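Local coordinates for lipoprotein (Colwellia psychrerythraea, PDB 3O0Y) that is of unknown function but is a putative lipoprotein of the DUF885 family, related to the MA clan of metallopeptidases, at residues V506-V510 with Y527-T532. Numbering follows the deposited sequence.
Sequences VRLVV and YMSEQT. With SO4 (sulfate ion), chain D.
Val506 enters the neighbouring helix as a knob into a hole, among Tyr527, Met528, Gln531 and Thr532. Two consecutive helices, 491-515 and 521-532, pack here as a near-antiparallel hairpin, their local axes at 158°. Val506 CG1 lies anti to the backbone N (chi1 171°), 3.7 Å from Met528 CE. Val506 CG2 meets the other end of the hole, 3.8 Å from Thr532 CG2. The Tyr527 ring reaches across to three valines, which approach it obliquely. Val509 runs at about a right angle to the tyrosine side chain, with Val509 CG1 3.7 Å from Tyr527 CE2. Val510 CG1 is 3.7 Å from Tyr527 CD2. One ring face also carries Gln531 CG of its own helix, and Trp519 of the connecting loop meets the ring edge-to-face. With an alanine at Tyr527, a gap is likely to open beside the three valines and Trp519 to lose its edge-to-face partner. Met528 bends at chi3 (-100°), bringing CE toward Val506 and Val510. Arg507 turns its guanidinium edge to a sulfate, probably from crystallisation, hydrogen-bonding through NH1 to sulfate O1 (3.0 Å) and NH2 to sulfate O4 (2.9 Å). Arg507 NH2 also forms a salt bridge with Glu542, and NE hydrogen-bonds to the Tyr546 hydroxyl. At the end of helix 521-532, Met528 O accepts from Thr532 N and, on the opposite face of its carbonyl plane, from Thr532 OG1 at 2.7 Å.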
loop_
_atom_site.group_PDB
_atom_site.type_symbol
_atom_site.label_atom_id
_atom_site.label_comp_id
_atom_site.label_asym_id
_atom_site.label_seq_id
_atom_site.Cartn_x
_atom_site.Cartn_y
_atom_site.Cartn_z
ATOM N N VAL A 506 -5.669 2.792 17.095
ATOM C CA VAL A 506 -6.342 1.497 17.284
ATOM C C VAL A 506 -5.628 0.375 16.558
ATOM O O VAL A 506 -5.548 -0.764 17.077
ATOM C CB VAL A 506 -7.852 1.578 16.931
ATOM C CG1 VAL A 506 -8.529 0.200 16.895
ATOM C CG2 VAL A 506 -8.572 2.486 17.974
ATOM N N ARG A 507 -5.122 0.649 15.337
ATOM C CA ARG A 507 -4.359 -0.317 14.582
ATOM C C ARG A 507 -3.185 -0.879 15.360
ATOM O O ARG A 507 -2.945 -2.082 15.309
ATOM C CB ARG A 507 -3.882 0.265 13.256
ATOM C CG ARG A 507 -4.935 0.317 12.228
ATOM C CD ARG A 507 -4.416 0.826 10.877
ATOM N NE ARG A 507 -5.383 0.621 9.812
ATOM C CZ ARG A 507 -5.381 1.285 8.648
ATOM N NH1 ARG A 507 -4.410 2.149 8.352
ATOM N NH2 ARG A 507 -6.350 1.058 7.754
ATOM N N LEU A 508 -2.486 -0.065 16.121
ATOM C CA LEU A 508 -1.363 -0.578 16.965
ATOM C C LEU A 508 -1.874 -1.607 17.981
ATOM O O LEU A 508 -1.259 -2.680 18.260
ATOM C CB LEU A 508 -0.696 0.569 17.723
ATOM C CG LEU A 508 0.035 1.616 16.865
ATOM C CD1 LEU A 508 0.759 2.506 17.899
ATOM C CD2 LEU A 508 1.039 0.963 15.865
ATOM N N VAL A 509 -3.043 -1.306 18.548
ATOM C CA VAL A 509 -3.618 -2.152 19.570
ATOM C C VAL A 509 -4.115 -3.490 18.991
ATOM O O VAL A 509 -3.853 -4.611 19.532
ATOM C CB VAL A 509 -4.763 -1.457 20.290
ATOM C CG1 VAL A 509 -5.340 -2.406 21.348
ATOM C CG2 VAL A 509 -4.322 -0.167 20.991
ATOM N N VAL A 510 -4.871 -3.401 17.889
ATOM C CA VAL A 510 -5.503 -4.603 17.335
ATOM C C VAL A 510 -4.506 -5.513 16.550
ATOM O O VAL A 510 -4.677 -6.751 16.529
ATOM C CB VAL A 510 -6.791 -4.316 16.468
ATOM C CG1 VAL A 510 -7.926 -3.670 17.361
ATOM C CG2 VAL A 510 -6.484 -3.491 15.249
ATOM N N TYR A 527 -13.537 -4.317 19.647
ATOM C CA TYR A 527 -12.701 -3.218 20.198
ATOM C C TYR A 527 -12.686 -2.059 19.199
ATOM O O TYR A 527 -12.861 -0.881 19.569
ATOM C CB TYR A 527 -11.264 -3.738 20.502
ATOM C CG TYR A 527 -10.333 -2.695 21.068
ATOM C CD1 TYR A 527 -10.434 -2.241 22.385
ATOM C CD2 TYR A 527 -9.467 -1.987 20.228
ATOM C CE1 TYR A 527 -9.548 -1.263 22.891
ATOM C CE2 TYR A 527 -8.729 -0.948 20.695
ATOM C CZ TYR A 527 -8.732 -0.597 21.996
ATOM O OH TYR A 527 -7.904 0.409 22.397
ATOM N N MET A 528 -12.340 -2.375 17.944
ATOM C CA MET A 528 -12.166 -1.315 16.960
ATOM C C MET A 528 -13.496 -0.545 16.721
ATOM O O MET A 528 -13.508 0.706 16.565
ATOM C CB MET A 528 -11.590 -1.849 15.631
ATOM C CG MET A 528 -11.497 -0.836 14.500
ATOM S SD MET A 528 -10.429 -1.479 13.034
ATOM C CE MET A 528 -8.989 -0.729 13.294
ATOM N N SER A 529 -14.588 -1.278 16.630
ATOM C CA SER A 529 -15.892 -0.643 16.490
ATOM C C SER A 529 -16.186 0.333 17.631
ATOM O O SER A 529 -16.491 1.536 17.371
ATOM C CB SER A 529 -16.996 -1.714 16.504
ATOM O OG SER A 529 -16.937 -2.328 15.296
ATOM N N GLU A 530 -16.038 -0.170 18.847
ATOM C CA GLU A 530 -16.339 0.607 20.062
ATOM C C GLU A 530 -15.453 1.839 20.197
ATOM O O GLU A 530 -15.950 2.880 20.604
ATOM C CB GLU A 530 -16.184 -0.193 21.331
ATOM C CG GLU A 530 -17.243 -1.254 21.508
ATOM C CD GLU A 530 -16.902 -2.249 22.609
ATOM O OE1 GLU A 530 -16.003 -1.935 23.433
ATOM O OE2 GLU A 530 -17.544 -3.335 22.652
ATOM N N GLN A 531 -14.180 1.734 19.802
ATOM C CA GLN A 531 -13.269 2.816 20.058
ATOM C C GLN A 531 -13.426 3.892 18.973
ATOM O O GLN A 531 -13.269 5.093 19.261
ATOM C CB GLN A 531 -11.804 2.302 20.113
ATOM C CG GLN A 531 -11.461 1.508 21.323
ATOM C CD GLN A 531 -11.732 2.191 22.642
ATOM O OE1 GLN A 531 -11.437 3.376 22.831
ATOM N NE2 GLN A 531 -12.346 1.449 23.555
ATOM N N THR A 532 -13.741 3.494 17.734
ATOM C CA THR A 532 -13.670 4.438 16.622
ATOM C C THR A 532 -14.982 4.977 16.064
ATOM O O THR A 532 -14.976 6.012 15.354
ATOM C CB THR A 532 -12.948 3.860 15.414
ATOM O OG1 THR A 532 -13.746 2.816 14.869
ATOM C CG2 THR A 532 -11.579 3.340 15.787
HETATM S S SO4 D . -5.013 3.035 4.705
HETATM O O1 SO4 D . -4.844 3.865 5.928
HETATM O O2 SO4 D . -5.790 3.776 3.768
HETATM O O3 SO4 D . -3.725 2.760 4.021
HETATM O O4 SO4 D . -5.497 1.724 5.046
#